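PDB 2HQY: conserved hypothetical protein from Bacteroides thetaiotaomicron, which is of uncharacterised function but belongs to the phosphatidylglycerol lysyltransferase C-terminal family of the acetyltransferase clan and binds coenzyme A. Local coordinates for residues 90-96 and 291-297; 1-5 and 79-83; 122-126 and 279-283. One frame throughout, in Å; residues are numbered along the deposited sequence.

Interaction 1 of 3, residues 90-96 and 291-297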
# COMPACT_ATOMS: atom_id res chain seq x y z
N ASN A 90 -14.91 17.67 -1.03
CA ASN A 90 -15.04 18.42 -2.26
C ASN A 90 -14.41 17.60 -3.39
O ASN A 90 -13.59 16.71 -3.14
CB ASN A 90 -14.38 19.80 -2.16
CG ASN A 90 -14.76 20.71 -3.31
OD1 ASN A 90 -15.90 20.69 -3.78
ND2 ASN A 90 -13.81 21.50 -3.79
N PHE A 91 -14.84 17.87 -4.62
CA PHE A 91 -14.25 17.20 -5.78
C PHE A 91 -13.03 18.00 -6.26
O PHE A 91 -13.13 19.21 -6.56
CB PHE A 91 -15.28 17.05 -6.90
CG PHE A 91 -14.73 16.44 -8.16
CD1 PHE A 91 -14.35 15.10 -8.20
CD2 PHE A 91 -14.59 17.21 -9.32
CE1 PHE A 91 -13.84 14.53 -9.38
CE2 PHE A 91 -14.08 16.67 -10.51
CZ PHE A 91 -13.71 15.32 -10.55
N CYS A 92 -11.89 17.31 -6.33
CA CYS A 92 -10.64 17.88 -6.84
C CYS A 92 -10.01 16.86 -7.77
O CYS A 92 -9.95 15.65 -7.43
CB CYS A 92 -9.66 18.20 -5.72
SG CYS A 92 -10.16 19.57 -4.67
N MET A 93 -9.53 17.35 -8.90
CA MET A 93 -8.83 16.53 -9.89
C MET A 93 -7.40 16.96 -10.00
O MET A 93 -7.09 18.16 -9.88
CB MET A 93 -9.45 16.67 -11.28
CG MET A 93 -10.51 15.69 -11.63
SD MET A 93 -11.15 16.00 -13.31
CE MET A 93 -11.55 17.74 -13.29
N LEU A 94 -6.53 15.97 -10.24
CA LEU A 94 -5.08 16.17 -10.42
C LEU A 94 -4.66 15.88 -11.87
O LEU A 94 -5.44 15.30 -12.66
CB LEU A 94 -4.31 15.27 -9.48
CG LEU A 94 -4.48 15.48 -7.99
CD1 LEU A 94 -3.61 14.48 -7.24
CD2 LEU A 94 -4.14 16.90 -7.55
N GLY A 95 -3.45 16.33 -12.22
CA GLY A 95 -2.82 16.03 -13.53
C GLY A 95 -3.52 16.67 -14.70
O GLY A 95 -3.43 16.20 -15.85
N VAL A 96 -4.23 17.76 -14.42
CA VAL A 96 -4.91 18.50 -15.46
C VAL A 96 -3.81 19.30 -16.15
O VAL A 96 -3.26 20.25 -15.59
CB VAL A 96 -5.99 19.40 -14.86
CG1 VAL A 96 -6.72 20.18 -15.95
CG2 VAL A 96 -6.96 18.54 -14.04
N TYR A 291 -2.10 20.91 -13.22
CA TYR A 291 -3.04 21.68 -12.41
C TYR A 291 -3.85 20.82 -11.48
O TYR A 291 -4.12 19.65 -11.76
CB TYR A 291 -3.97 22.55 -13.28
CG TYR A 291 -3.22 23.64 -13.99
CD1 TYR A 291 -3.20 24.94 -13.47
CD2 TYR A 291 -2.53 23.37 -15.16
CE1 TYR A 291 -2.50 25.94 -14.12
CE2 TYR A 291 -1.82 24.35 -15.81
CZ TYR A 291 -1.80 25.63 -15.29
OH TYR A 291 -1.11 26.59 -15.95
N MET A 292 -4.23 21.40 -10.35
CA MET A 292 -5.29 20.83 -9.56
C MET A 292 -6.54 21.65 -9.87
O MET A 292 -6.52 22.89 -9.84
CB MET A 292 -4.96 20.81 -8.07
CG MET A 292 -6.13 20.30 -7.19
SD MET A 292 -5.67 19.90 -5.48
CE MET A 292 -5.83 21.50 -4.72
N ALA A 293 -7.62 20.95 -10.21
CA ALA A 293 -8.91 21.57 -10.52
C ALA A 293 -9.87 21.14 -9.42
O ALA A 293 -10.21 19.95 -9.29
CB ALA A 293 -9.41 21.10 -11.88
N CYS A 294 -10.29 22.10 -8.62
CA CYS A 294 -11.24 21.88 -7.56
C CYS A 294 -12.58 22.58 -7.83
O CYS A 294 -12.61 23.70 -8.24
CB CYS A 294 -10.68 22.32 -6.22
SG CYS A 294 -9.34 21.33 -5.61
N LEU A 295 -13.66 21.86 -7.62
CA LEU A 295 -14.98 22.37 -7.89
C LEU A 295 -15.18 23.53 -6.96
O LEU A 295 -14.91 23.42 -5.81
CB LEU A 295 -15.99 21.29 -7.58
CG LEU A 295 -17.32 21.31 -8.27
CD1 LEU A 295 -17.19 21.49 -9.71
CD2 LEU A 295 -18.11 20.12 -7.94
N LYS A 296 -15.62 24.66 -7.49
CA LYS A 296 -15.99 25.83 -6.69
C LYS A 296 -17.33 25.58 -6.04
O LYS A 296 -18.26 25.29 -6.72
CB LYS A 296 -16.13 27.03 -7.61
CG LYS A 296 -14.85 27.62 -7.99
CD LYS A 296 -14.95 29.11 -8.13
CE LYS A 296 -15.69 29.49 -9.37
NZ LYS A 296 -14.88 30.36 -10.18
N ASP A 297 -17.40 25.67 -4.71
CA ASP A 297 -18.46 25.05 -3.93
C ASP A 297 -18.84 23.70 -4.50
O ASP A 297 -18.11 22.73 -4.35
CB ASP A 297 -18.04 24.89 -2.45
CG ASP A 297 -19.11 25.35 -1.46
OD1 ASP A 297 -20.22 24.79 -1.44
OD2 ASP A 297 -18.83 26.28 -0.69
O HOH W 1 -1.99 17.75 -10.60
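Two flat groups mark the ends of this contact. The Tyr291 ring receives the Val96 carbonyl oxygen at its edge, in plane, with CD2 3.2 Å from Val96 O; at the far end, in one of the two conformers of Asn90, the amide lies nearly coplanar with its acceptor, Asn90 ND2 donating to a lone pair of Leu295 O at 3.0 Å. Between them runs an antiparallel strand pair, a worked example of how a beta bulge and a disulfide are fitted into one ladder. Met93 and Ala293 form a hydrogen-bonded pair, Met93 N reaching Ala293 O at 2.7 Å. The register then slips by one residue, so that Val96 pairs with Tyr291. Gly95 occupies the bulge at positive phi, and a water accepts from its N and donates to Tyr291 O.

The two faces carry different residues. Met93, Val96, Tyr291 and Ala293 share one, where Val96 CG2 meets Ala293 CB at 4.1 Å and helix 98-107 packs against Met93 and Val96. On the other, Leu94 and Met292 run alongside each other, Leu94 CD2 4.0 Å from Met292 SD. Strands 61-69 and 112-116 continue the hydrogen bonding outward, so this pair is internal to the sheet. Phe91 turns its ring to that of Tyr64.

Cys92 and Cys294 are a non-hydrogen-bonded pair, with CA atoms only 4.1 Å apart. Each SG stands beside its own backbone N (chi1 near -69° in both), which brings the sulfurs into the cross-strand disulfide, Cys92 SG to Cys294 SG 2.2 Å, its chi3 opened to 113°.

Interaction 2 of 3, residues 1-5 and 79-83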
# COMPACT_ATOMS: atom_id res chain seq x y z
N MET A 1 -21.43 3.78 -6.60
CA MET A 1 -21.97 3.09 -7.75
C MET A 1 -20.92 3.06 -8.83
O MET A 1 -21.07 2.41 -9.84
CB MET A 1 -23.23 3.80 -8.21
CG MET A 1 -23.50 3.74 -9.66
SD MET A 1 -25.26 3.41 -9.99
CE MET A 1 -25.71 4.82 -10.98
N ILE A 2 -19.85 3.79 -8.62
CA ILE A 2 -18.61 3.55 -9.36
C ILE A 2 -17.91 2.37 -8.69
O ILE A 2 -17.57 2.43 -7.50
CB ILE A 2 -17.67 4.78 -9.47
CG1 ILE A 2 -18.41 5.96 -10.11
CG2 ILE A 2 -16.43 4.40 -10.29
CD1 ILE A 2 -17.60 7.26 -10.12
N PRO A 3 -17.71 1.28 -9.45
CA PRO A 3 -17.11 0.08 -8.88
C PRO A 3 -15.59 0.26 -8.84
O PRO A 3 -14.87 -0.41 -9.58
CB PRO A 3 -17.49 -0.99 -9.91
CG PRO A 3 -17.42 -0.24 -11.23
CD PRO A 3 -18.00 1.12 -10.90
N PHE A 4 -15.11 1.18 -8.00
CA PHE A 4 -13.66 1.39 -7.88
C PHE A 4 -13.01 0.12 -7.35
O PHE A 4 -13.53 -0.53 -6.42
CB PHE A 4 -13.33 2.58 -6.97
CG PHE A 4 -13.40 3.90 -7.65
CD1 PHE A 4 -12.47 4.24 -8.63
CD2 PHE A 4 -14.42 4.81 -7.35
CE1 PHE A 4 -12.54 5.47 -9.29
CE2 PHE A 4 -14.50 6.05 -7.99
CZ PHE A 4 -13.56 6.39 -8.96
N LYS A 5 -11.86 -0.20 -7.92
CA LYS A 5 -11.07 -1.30 -7.43
C LYS A 5 -9.62 -0.92 -7.24
O LYS A 5 -9.10 -0.07 -7.97
CB LYS A 5 -11.19 -2.51 -8.35
CG LYS A 5 -11.11 -2.24 -9.81
CD LYS A 5 -12.14 -3.13 -10.52
N LYS A 79 -20.53 11.88 -12.47
CA LYS A 79 -20.40 10.66 -11.68
C LYS A 79 -19.28 10.76 -10.62
O LYS A 79 -19.44 10.28 -9.48
CB LYS A 79 -20.21 9.45 -12.60
CG LYS A 79 -21.50 8.66 -12.80
CD LYS A 79 -21.33 7.55 -13.83
CE LYS A 79 -22.19 7.83 -15.06
NZ LYS A 79 -22.73 6.57 -15.66
N LEU A 80 -18.16 11.38 -10.99
CA LEU A 80 -17.03 11.55 -10.06
C LEU A 80 -17.37 12.54 -8.93
O LEU A 80 -17.01 12.32 -7.77
CB LEU A 80 -15.75 11.99 -10.79
CG LEU A 80 -15.16 11.01 -11.81
CD1 LEU A 80 -14.05 11.67 -12.58
CD2 LEU A 80 -14.67 9.71 -11.11
N ILE A 81 -18.10 13.61 -9.27
CA ILE A 81 -18.54 14.57 -8.25
C ILE A 81 -19.45 13.89 -7.23
O ILE A 81 -19.35 14.13 -6.01
CB ILE A 81 -19.22 15.82 -8.90
CG1 ILE A 81 -18.18 16.61 -9.69
CG2 ILE A 81 -19.87 16.72 -7.82
CD1 ILE A 81 -18.76 17.53 -10.79
N GLU A 82 -20.34 13.03 -7.72
CA GLU A 82 -21.24 12.28 -6.86
C GLU A 82 -20.46 11.33 -5.96
O GLU A 82 -20.81 11.13 -4.80
CB GLU A 82 -22.27 11.49 -7.68
CG GLU A 82 -23.41 12.35 -8.20
CD GLU A 82 -24.14 11.77 -9.42
OE1 GLU A 82 -25.15 12.37 -9.84
OE2 GLU A 82 -23.70 10.73 -9.97
N ASP A 83 -19.38 10.77 -6.50
CA ASP A 83 -18.52 9.91 -5.70
C ASP A 83 -17.88 10.71 -4.58
O ASP A 83 -17.87 10.26 -3.42
CB ASP A 83 -17.46 9.24 -6.57
CG ASP A 83 -16.79 8.09 -5.87
OD1 ASP A 83 -17.46 7.06 -5.66
OD2 ASP A 83 -15.61 8.22 -5.49
O HOH W 2 -19.86 6.40 -6.80
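An aromatic edge turned to a carboxylate is the unusual feature here: Asp83 OD1 lies in the plane of the Phe4 ring, beyond its rim, while OD2 of the same group approaches obliquely, 3.5 Å from Phe4 CE2. The two side chains come from opposite directions, with ring and carboxylate planes 54° apart. Such an approach probably lets the weakly positive ring hydrogens face the carboxylate oxygens. It illustrates how a buried carboxylate can be shared among unlike partners, for Asp83 OD2 also takes a hydrogen bond from Tyr64 and a salt bridge from Lys55, and a water donates to OD1 at 2.7 Å. That water in turn accepts from Ile2 N, tying the N-terminal chain to helix 73-87. With chi1 at -165°, the Asp83 carboxylate swings away from its backbone N and out toward residues 1-5.

The apolar part is small. Ile2 sends CD1 against the helix backbone, 3.6 Å from Lys79 O, and on to Leu80 CD2 at 3.9 Å. The same methyl of Leu80 sits at the Phe4 edge, 4.1 Å from CZ, the two side chains crossing at about a right angle. Ile2 CG2 lies over one face of the Phe4 ring, offset toward the rim. Replacing Phe4 by an alanine would probably leave Leu80 CD2 and Ile2 CG2 without their aromatic neighbour and open a gap beside the Asp83 carboxylate.

Lys79 directs its amine to Asp49, in the turn between strands 44-48 and 51-58. The tight bend between Ile2 and Phe4, closed by a weak bond from Phe4 N to Ile2 O and consistent with both side chains facing helix 73-87, is an inverse gamma turn centred on Pro3.

Interaction 3 of 3, residues 122-126 and 279-283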
# COMPACT_ATOMS: atom_id res chain seq x y z
N ASP A 122 6.46 18.00 -14.91
CA ASP A 122 7.33 16.97 -15.48
C ASP A 122 8.28 17.59 -16.49
O ASP A 122 7.90 18.47 -17.28
CB ASP A 122 6.55 15.89 -16.23
CG ASP A 122 5.82 14.93 -15.33
OD1 ASP A 122 6.07 14.87 -14.10
OD2 ASP A 122 4.99 14.19 -15.89
N TYR A 123 9.51 17.10 -16.47
CA TYR A 123 10.50 17.48 -17.46
C TYR A 123 10.43 16.49 -18.63
O TYR A 123 10.60 15.27 -18.44
CB TYR A 123 11.89 17.42 -16.82
CG TYR A 123 12.18 18.59 -15.92
CD1 TYR A 123 12.98 19.64 -16.37
CD2 TYR A 123 11.63 18.65 -14.64
CE1 TYR A 123 13.25 20.73 -15.56
CE2 TYR A 123 11.88 19.72 -13.80
CZ TYR A 123 12.69 20.77 -14.28
OH TYR A 123 12.94 21.85 -13.47
N ILE A 124 10.18 17.02 -19.83
CA ILE A 124 10.06 16.22 -21.06
C ILE A 124 11.19 16.61 -22.05
O ILE A 124 11.45 17.79 -22.29
CB ILE A 124 8.63 16.36 -21.67
CG1 ILE A 124 7.61 15.82 -20.63
CG2 ILE A 124 8.54 15.65 -23.05
CD1 ILE A 124 6.27 15.41 -21.18
N TYR A 125 11.87 15.59 -22.55
CA TYR A 125 13.03 15.73 -23.43
C TYR A 125 12.80 14.95 -24.71
O TYR A 125 11.98 14.03 -24.74
CB TYR A 125 14.25 15.13 -22.72
CG TYR A 125 14.54 15.72 -21.36
CD1 TYR A 125 15.40 16.82 -21.21
CD2 TYR A 125 13.97 15.16 -20.21
CE1 TYR A 125 15.67 17.35 -19.94
CE2 TYR A 125 14.22 15.67 -18.96
CZ TYR A 125 15.06 16.74 -18.83
OH TYR A 125 15.28 17.18 -17.56
N LEU A 126 13.51 15.31 -25.78
CA LEU A 126 13.54 14.49 -27.00
C LEU A 126 14.45 13.31 -26.75
O LEU A 126 15.59 13.48 -26.30
CB LEU A 126 14.09 15.28 -28.18
CG LEU A 126 13.23 16.47 -28.66
CD1 LEU A 126 13.94 17.31 -29.73
CD2 LEU A 126 11.86 15.97 -29.15
N LYS A 279 17.88 18.78 -13.91
CA LYS A 279 16.89 18.48 -14.94
C LYS A 279 16.85 19.58 -16.02
O LYS A 279 16.72 19.28 -17.21
CB LYS A 279 15.51 18.19 -14.32
CG LYS A 279 15.53 16.89 -13.46
CD LYS A 279 14.17 16.35 -13.05
CE LYS A 279 14.40 14.94 -12.43
NZ LYS A 279 13.25 14.30 -11.72
N LEU A 280 16.98 20.85 -15.61
CA LEU A 280 17.10 21.92 -16.61
C LEU A 280 18.35 21.78 -17.50
O LEU A 280 18.31 22.16 -18.67
CB LEU A 280 17.09 23.30 -15.95
CG LEU A 280 15.76 23.78 -15.39
CD1 LEU A 280 15.98 25.01 -14.48
CD2 LEU A 280 14.76 24.10 -16.51
N SER A 281 19.44 21.26 -16.93
CA SER A 281 20.74 21.17 -17.63
C SER A 281 20.68 20.21 -18.82
O SER A 281 21.53 20.29 -19.71
CB SER A 281 21.89 20.75 -16.68
OG SER A 281 21.85 19.35 -16.33
N TYR A 282 19.72 19.29 -18.81
CA TYR A 282 19.55 18.36 -19.94
C TYR A 282 18.61 18.91 -21.02
O TYR A 282 18.24 18.20 -21.96
CB TYR A 282 19.07 16.99 -19.44
CG TYR A 282 20.20 16.04 -19.11
CD1 TYR A 282 20.59 15.81 -17.79
CD2 TYR A 282 20.92 15.40 -20.13
CE1 TYR A 282 21.65 14.93 -17.49
CE2 TYR A 282 21.99 14.53 -19.85
CZ TYR A 282 22.35 14.30 -18.53
OH TYR A 282 23.41 13.45 -18.25
N GLN A 283 18.19 20.17 -20.88
CA GLN A 283 17.53 20.92 -21.96
C GLN A 283 16.19 20.34 -22.39
O GLN A 283 16.04 19.92 -23.54
CB GLN A 283 18.44 20.99 -23.21
CG GLN A 283 19.90 21.31 -22.99
CD GLN A 283 20.10 22.69 -22.39
OE1 GLN A 283 19.47 23.66 -22.80
NE2 GLN A 283 20.99 22.78 -21.40
O HOH W 3 15.37 17.57 -25.11
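Strand 122-126 passes the C-terminal end of helix 273-281 with CA separations of 6.9 Å for Tyr123 and Lys279 and 7.0 Å for Tyr125 and Gln283, with the two tyrosine side chains bridging the gap. Tyr123 and Tyr125, alternate residues of the strand, both point at the helix but use their rings differently.

Tyr123 offers a face. Lys279 CB sits over its centre, 3.5 Å from the centroid and 9° off the normal, a clear CH-pi contact, and CD follows over the CD2 side of the ring. Leu280 meets the same ring at its rim, with CG in plane. The extended chain of Lys279 carries NZ past the ring to the carbonyls of Glu268 and Arg266, while Tyr123 OH finds Asp269 and Arg118.

Tyr125 offers its edge and its hydroxyl. With CG beside the backbone N (chi1 -56°), the ring extends to the helix end, and OH donates to Lys279 O at 2.6 Å, the donor tilted 30° from the carbonyl plane. Tyr282 O lies near the ring plane, 3.2 Å from Tyr125 CD1, and Tyr282 CB packs on CE1 at 3.5 Å. Beyond the helix, Gln283 turns into a left-handed backbone conformation, and a water links its O to Leu126 N.

A tyrosine hydroxyl of the strand thus donates to a carbonyl in the last turn of the helix. Lys279 O, which receives only a weak bond from Tyr282 N within its own segment, gains a short phenolic donor. Tyr282 O, buried without a hydrogen-bond partner, is left facing the ring edge of Tyr125, whose hydrogens probably compensate it a little. Bound coenzyme A lies about 7 Å from the Lys279 side chain, so the contact lies close to the ligand site without itself lining the pocket.

Overall arrangement
Along the chain, interaction 2 closes before interaction 1 opens, and interaction 3 is nested inside the long loop that interaction 1 closes. Interactions 1 and 2 are neighbours, centres about 16 Å apart, joined by helix 73-87 leading into strand 92-96; Phe91 and Leu295 of the one pack against Leu80 and Ile81 of the other. Interaction 3 lies about 27 Å from interaction 1 and 36 Å from interaction 2, centre to centre, on the coenzyme A side. Strand 286-295 connects the two regions: it directly follows helix 273-281, pairs with strand 122-126 and ends beside strand 92-96. Chain termini and ligand-binding region are thus linked through a shared strand, without direct contact between interactions 1 and 3.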